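Local atomic coordinates of hydrolase, putative (Plasmodium vivax, PDB entry 2B30), a protein that probably acts as a metal-dependent phosphatase of the haloacid dehalogenase superfamily, with a calcium ion held in its presumed active site, though its substrate is unknown. Residues I54-E59 with K295-K300; T100-Q105 with T109-T114. All blocks are in the same frame, centred on the assembly; numbering follows the deposited sequence.

Contact 1 (I54-E59 with K295-K300)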
loop_
_atom_site.group_PDB
_atom_site.type_symbol
_atom_site.label_atom_id
_atom_site.label_comp_id
_atom_site.label_asym_id
_atom_site.label_seq_id
_atom_site.Cartn_x
_atom_site.Cartn_y
_atom_site.Cartn_z
ATOM N N ILE A 54 -5.510 -21.994 -16.520
ATOM C CA ILE A 54 -5.455 -20.702 -17.158
ATOM C C ILE A 54 -6.176 -20.766 -18.508
ATOM O O ILE A 54 -6.980 -19.882 -18.830
ATOM C CB ILE A 54 -4.008 -20.226 -17.312
ATOM C CG1 ILE A 54 -3.416 -19.943 -15.924
ATOM C CG2 ILE A 54 -3.949 -18.967 -18.189
ATOM C CD1 ILE A 54 -1.915 -19.790 -15.912
ATOM N N LYS A 55 -5.913 -21.827 -19.276
ATOM C CA LYS A 55 -6.581 -22.038 -20.566
ATOM C C LYS A 55 -8.078 -21.904 -20.413
ATOM O O LYS A 55 -8.712 -21.169 -21.159
ATOM C CB LYS A 55 -6.248 -23.417 -21.135
ATOM C CG LYS A 55 -6.767 -23.684 -22.541
ATOM C CD LYS A 55 -6.322 -25.064 -23.034
ATOM C CE LYS A 55 -6.929 -25.426 -24.394
ATOM N NZ LYS A 55 -6.166 -24.882 -25.563
ATOM N N GLU A 56 -8.638 -22.591 -19.426
ATOM C CA GLU A 56 -10.081 -22.590 -19.232
ATOM C C GLU A 56 -10.574 -21.235 -18.717
ATOM O O GLU A 56 -11.637 -20.764 -19.133
ATOM C CB GLU A 56 -10.495 -23.712 -18.280
ATOM C CG GLU A 56 -11.999 -24.008 -18.276
ATOM C CD GLU A 56 -12.376 -25.190 -17.391
ATOM O OE1 GLU A 56 -11.465 -25.888 -16.895
ATOM O OE2 GLU A 56 -13.589 -25.422 -17.191
ATOM N N ALA A 57 -9.790 -20.608 -17.835
ATOM C CA ALA A 57 -10.141 -19.304 -17.248
ATOM C C ALA A 57 -10.347 -18.252 -18.331
ATOM O O ALA A 57 -11.285 -17.462 -18.268
ATOM C CB ALA A 57 -9.064 -18.848 -16.269
ATOM N N ILE A 58 -9.470 -18.269 -19.332
ATOM C CA ILE A 58 -9.556 -17.350 -20.472
ATOM C C ILE A 58 -10.774 -17.671 -21.343
ATOM O O ILE A 58 -11.449 -16.770 -21.830
ATOM C CB ILE A 58 -8.270 -17.391 -21.313
ATOM C CG1 ILE A 58 -7.113 -16.834 -20.493
ATOM C CG2 ILE A 58 -8.427 -16.581 -22.588
ATOM C CD1 ILE A 58 -5.766 -17.241 -20.980
ATOM N N GLU A 59 -11.062 -18.955 -21.517
ATOM C CA GLU A 59 -12.271 -19.374 -22.230
ATOM C C GLU A 59 -13.567 -19.072 -21.464
ATOM O O GLU A 59 -14.567 -18.696 -22.061
ATOM C CB GLU A 59 -12.172 -20.857 -22.569
ATOM C CG GLU A 59 -11.028 -21.128 -23.536
ATOM C CD GLU A 59 -10.684 -22.591 -23.686
ATOM O OE1 GLU A 59 -11.241 -23.428 -22.931
ATOM O OE2 GLU A 59 -9.840 -22.892 -24.565
ATOM N N LYS A 295 -12.197 -24.412 -8.056
ATOM C CA LYS A 295 -13.197 -24.026 -7.055
ATOM C C LYS A 295 -13.846 -22.674 -7.370
ATOM O O LYS A 295 -15.010 -22.437 -7.021
ATOM C CB LYS A 295 -12.598 -24.044 -5.641
ATOM C CG LYS A 295 -12.093 -25.435 -5.229
ATOM C CD LYS A 295 -12.502 -25.817 -3.812
ATOM C CE LYS A 295 -12.312 -27.313 -3.530
ATOM N NZ LYS A 295 -13.329 -28.192 -4.201
ATOM N N VAL A 296 -13.099 -21.797 -8.044
ATOM C CA VAL A 296 -13.654 -20.534 -8.527
ATOM C C VAL A 296 -14.605 -20.775 -9.693
ATOM O O VAL A 296 -15.658 -20.137 -9.760
ATOM C CB VAL A 296 -12.556 -19.524 -8.944
ATOM C CG1 VAL A 296 -13.171 -18.272 -9.580
ATOM C CG2 VAL A 296 -11.719 -19.125 -7.741
ATOM N N PHE A 297 -14.243 -21.695 -10.591
ATOM C CA PHE A 297 -15.062 -21.974 -11.783
ATOM C C PHE A 297 -16.455 -22.472 -11.437
ATOM O O PHE A 297 -17.428 -22.034 -12.044
ATOM C CB PHE A 297 -14.397 -22.999 -12.721
ATOM C CG PHE A 297 -13.126 -22.514 -13.373
ATOM C CD1 PHE A 297 -12.961 -21.186 -13.744
ATOM C CD2 PHE A 297 -12.097 -23.396 -13.626
ATOM C CE1 PHE A 297 -11.788 -20.758 -14.325
ATOM C CE2 PHE A 297 -10.924 -22.969 -14.225
ATOM C CZ PHE A 297 -10.771 -21.652 -14.572
ATOM N N ASP A 298 -16.563 -23.376 -10.468
ATOM C CA ASP A 298 -17.871 -23.954 -10.150
ATOM C C ASP A 298 -18.724 -23.102 -9.204
ATOM O O ASP A 298 -19.821 -23.515 -8.831
ATOM C CB ASP A 298 -17.757 -25.417 -9.677
ATOM C CG ASP A 298 -16.856 -25.581 -8.489
ATOM O OD1 ASP A 298 -16.890 -24.706 -7.597
ATOM O OD2 ASP A 298 -16.116 -26.591 -8.457
ATOM N N LEU A 299 -18.248 -21.912 -8.841
ATOM C CA LEU A 299 -19.152 -20.869 -8.359
ATOM C C LEU A 299 -20.170 -20.522 -9.456
ATOM O O LEU A 299 -21.327 -20.275 -9.159
ATOM C CB LEU A 299 -18.399 -19.594 -7.979
ATOM C CG LEU A 299 -17.426 -19.569 -6.803
ATOM C CD1 LEU A 299 -16.602 -18.282 -6.845
ATOM C CD2 LEU A 299 -18.160 -19.686 -5.481
ATOM N N LYS A 300 -19.734 -20.494 -10.718
ATOM C CA LYS A 300 -20.604 -20.124 -11.846
ATOM C C LYS A 300 -21.254 -21.357 -12.455
ATOM O O LYS A 300 -21.877 -22.137 -11.747
ATOM C CB LYS A 300 -19.819 -19.346 -12.918
#
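The carboxylate of E56 meets the ring of F297 without a bond between them: OE1 of E56 lies 4.0 Å from CE2 of F297, approaching the ring obliquely. The carboxylate and ring planes are 32° apart. E56 reaches this position because CG swings opposite the backbone N (chi1 -166°) and the chain then runs straight on, carrying the acid slantwise toward CE2 and CD2 of the phenyl group; its other oxygen, OE2, makes a weak, long ion pair with K60. Next to E56, A57 adds its methyl group. Its CB sits at the ring edge, in the ring plane, 3.7 Å from CZ of F297, while the backbone N of A57 approaches the same CZ obliquely at 3.6 Å. One phenylalanine near the end of helix 288-297 thus bridges to helix 48-60, whose small alanine lets the ring tip come close to the backbone. The CA atoms of A57 and F297 remain 7.8 Å apart. Close by, V296 and L299 touch I27 and A25 in the loop leading into strand 29-33. The result is plain helix-helix packing in a Rossmann-like HAD core, between the C-terminal helix and the helix of a beta-alpha-beta crossover.

Contact 2 (T100-Q105 with T109-T114); sequences TIVYDQ and TLLDET
A two-stranded antiparallel hairpin forms one border of the main sheet, with strand 109-112 outermost in the chain, and a classic beta bulge breaks its regular pairing. L110 and L111 both face V102, whose two backbone groups are divided between them. V102 N donates to L111 O at 2.9 Å. V102 O accepts L110 N at 2.8 Å. A third bond, E113 N to T100 O at 2.7 Å, closes the far end. On the side-chain level V102 splits the same way: with CG1 anti to the backbone N (chi1 -178°) and CG2 beside it, the two methyls go to different leucines. CG1 meets CD1 of L110 at 4.0 Å, and CG2 meets CB of L111. The leucines also touch helix 225-235. The other face of the sheet carries two non-hydrogen-bonded pairs. I101 runs beside D112, its CG1 near OD1, and Y103 beside T109, whose OG1 lies at the ring edge, 3.7 Å from CE1 of Y103. Polar ends find partners beyond the hairpin: D112 bonds N180 and forms a salt bridge with R140, E113 forms one with K220, and Y103 OH bonds E142. R140 and K220 belong to strands of the second sheet, and N180 and E142 to the connections beside them, consistent with the cap of a subfamily IIB HAD hydrolase, so the bulged edge hairpin sits where core and cap meet.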
loop_
_atom_site.group_PDB
_atom_site.type_symbol
_atom_site.label_atom_id
_atom_site.label_comp_id
_atom_site.label_asym_id
_atom_site.label_seq_id
_atom_site.Cartn_x
_atom_site.Cartn_y
_atom_site.Cartn_z
ATOM N N THR A 100 6.349 -2.082 -10.919
ATOM C CA THR A 100 6.970 -0.949 -11.598
ATOM C C THR A 100 6.781 -1.011 -13.127
ATOM O O THR A 100 6.984 -0.008 -13.826
ATOM C CB THR A 100 8.466 -0.833 -11.233
ATOM O OG1 THR A 100 9.133 -2.062 -11.528
ATOM C CG2 THR A 100 8.627 -0.546 -9.759
ATOM N N ILE A 101 6.380 -2.169 -13.647
ATOM C CA ILE A 101 5.989 -2.271 -15.055
ATOM C C ILE A 101 4.626 -2.946 -15.172
ATOM O O ILE A 101 4.430 -4.037 -14.647
ATOM C CB ILE A 101 7.033 -3.032 -15.920
ATOM C CG1 ILE A 101 8.349 -2.273 -15.938
ATOM C CG2 ILE A 101 6.538 -3.190 -17.373
ATOM C CD1 ILE A 101 9.486 -3.033 -16.597
ATOM N N VAL A 102 3.703 -2.300 -15.883
ATOM C CA VAL A 102 2.333 -2.804 -16.020
ATOM C C VAL A 102 1.848 -2.703 -17.465
ATOM O O VAL A 102 1.956 -1.641 -18.078
ATOM C CB VAL A 102 1.360 -2.013 -15.122
ATOM C CG1 VAL A 102 -0.046 -2.584 -15.229
ATOM C CG2 VAL A 102 1.831 -2.022 -13.683
ATOM N N TYR A 103 1.319 -3.805 -17.994
ATOM C CA TYR A 103 0.763 -3.838 -19.347
ATOM C C TYR A 103 -0.729 -4.111 -19.309
ATOM O O TYR A 103 -1.190 -4.956 -18.530
ATOM C CB TYR A 103 1.432 -4.922 -20.179
ATOM C CG TYR A 103 2.903 -4.694 -20.393
ATOM C CD1 TYR A 103 3.360 -3.636 -21.162
ATOM C CD2 TYR A 103 3.841 -5.546 -19.835
ATOM C CE1 TYR A 103 4.719 -3.430 -21.356
ATOM C CE2 TYR A 103 5.202 -5.347 -20.028
ATOM C CZ TYR A 103 5.626 -4.296 -20.785
ATOM O OH TYR A 103 6.961 -4.110 -20.960
ATOM N N ASP A 104 -1.491 -3.404 -20.140
ATOM C CA ASP A 104 -2.916 -3.725 -20.276
ATOM C C ASP A 104 -3.065 -4.914 -21.224
ATOM O O ASP A 104 -2.068 -5.404 -21.771
ATOM C CB ASP A 104 -3.785 -2.503 -20.675
ATOM C CG ASP A 104 -3.591 -2.035 -22.125
ATOM O OD1 ASP A 104 -2.763 -2.558 -22.903
ATOM O OD2 ASP A 104 -4.300 -1.088 -22.486
ATOM N N GLN A 105 -4.296 -5.384 -21.396
ATOM C CA GLN A 105 -4.564 -6.581 -22.198
ATOM C C GLN A 105 -4.014 -6.480 -23.636
ATOM O O GLN A 105 -3.611 -7.481 -24.230
ATOM C CB GLN A 105 -6.068 -6.823 -22.222
ATOM C CG GLN A 105 -6.514 -8.097 -22.879
ATOM C CD GLN A 105 -7.894 -8.460 -22.426
ATOM O OE1 GLN A 105 -8.797 -7.622 -22.427
ATOM N NE2 GLN A 105 -8.071 -9.706 -22.006
ATOM N N THR A 109 1.781 0.271 -22.233
ATOM C CA THR A 109 2.580 0.489 -21.043
ATOM C C THR A 109 1.842 1.457 -20.130
ATOM O O THR A 109 1.835 2.680 -20.354
ATOM C CB THR A 109 3.964 1.062 -21.388
ATOM O OG1 THR A 109 4.684 0.129 -22.191
ATOM C CG2 THR A 109 4.761 1.321 -20.131
ATOM N N LEU A 110 1.202 0.896 -19.114
ATOM C CA LEU A 110 0.499 1.697 -18.126
ATOM C C LEU A 110 1.493 2.304 -17.146
ATOM O O LEU A 110 1.242 3.347 -16.571
ATOM C CB LEU A 110 -0.553 0.851 -17.390
ATOM C CG LEU A 110 -1.788 0.420 -18.196
ATOM C CD1 LEU A 110 -2.706 -0.527 -17.400
ATOM C CD2 LEU A 110 -2.553 1.635 -18.614
ATOM N N LEU A 111 2.636 1.663 -16.978
ATOM C CA LEU A 111 3.593 2.094 -15.977
ATOM C C LEU A 111 4.935 1.454 -16.236
ATOM O O LEU A 111 5.029 0.233 -16.404
ATOM C CB LEU A 111 3.108 1.681 -14.586
ATOM C CG LEU A 111 3.822 2.362 -13.418
ATOM C CD1 LEU A 111 3.477 3.856 -13.319
ATOM C CD2 LEU A 111 3.460 1.638 -12.123
ATOM N N ASP A 112 5.956 2.302 -16.286
ATOM C CA ASP A 112 7.349 1.887 -16.342
ATOM C C ASP A 112 8.111 2.774 -15.367
ATOM O O ASP A 112 8.632 3.815 -15.756
ATOM C CB ASP A 112 7.903 2.044 -17.764
ATOM C CG ASP A 112 9.336 1.494 -17.923
ATOM O OD1 ASP A 112 10.051 1.301 -16.910
ATOM O OD2 ASP A 112 9.747 1.251 -19.080
ATOM N N GLU A 113 8.159 2.387 -14.096
ATOM C CA GLU A 113 8.865 3.200 -13.103
ATOM C C GLU A 113 10.303 2.739 -12.886
ATOM O O GLU A 113 10.545 1.577 -12.578
ATOM C CB GLU A 113 8.111 3.224 -11.774
ATOM C CG GLU A 113 6.807 4.025 -11.838
ATOM C CD GLU A 113 7.015 5.473 -12.245
ATOM O OE1 GLU A 113 7.544 6.249 -11.423
ATOM O OE2 GLU A 113 6.653 5.829 -13.388
ATOM N N THR A 114 11.248 3.661 -13.047
ATOM C CA THR A 114 12.658 3.384 -12.780
ATOM C C THR A 114 13.135 4.113 -11.535
ATOM O O THR A 114 12.607 5.171 -11.177
ATOM C CB THR A 114 13.545 3.832 -13.932
ATOM O OG1 THR A 114 13.354 5.235 -14.150
ATOM C CG2 THR A 114 13.216 3.048 -15.192
#

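From the N terminus, strand 29-33 leads into helix 48-60, the first half of contact 1, and strands 63-67 and 94-96 follow. Contact 2 then closes a short turn between 100-105 and 109-114. The chain goes on through the six-stranded second sheet, returns by helix 225-235 to strand 243-247 and D248 of the calcium site, and ends at helix 288-297, where contact 1 closes its loop of 235 residues. Contact 2 is therefore nested inside contact 1, a local closure within a global one. Their centres lie 26 Å apart and they do not touch: contact 1 joins core helices, contact 2 shapes a sheet border.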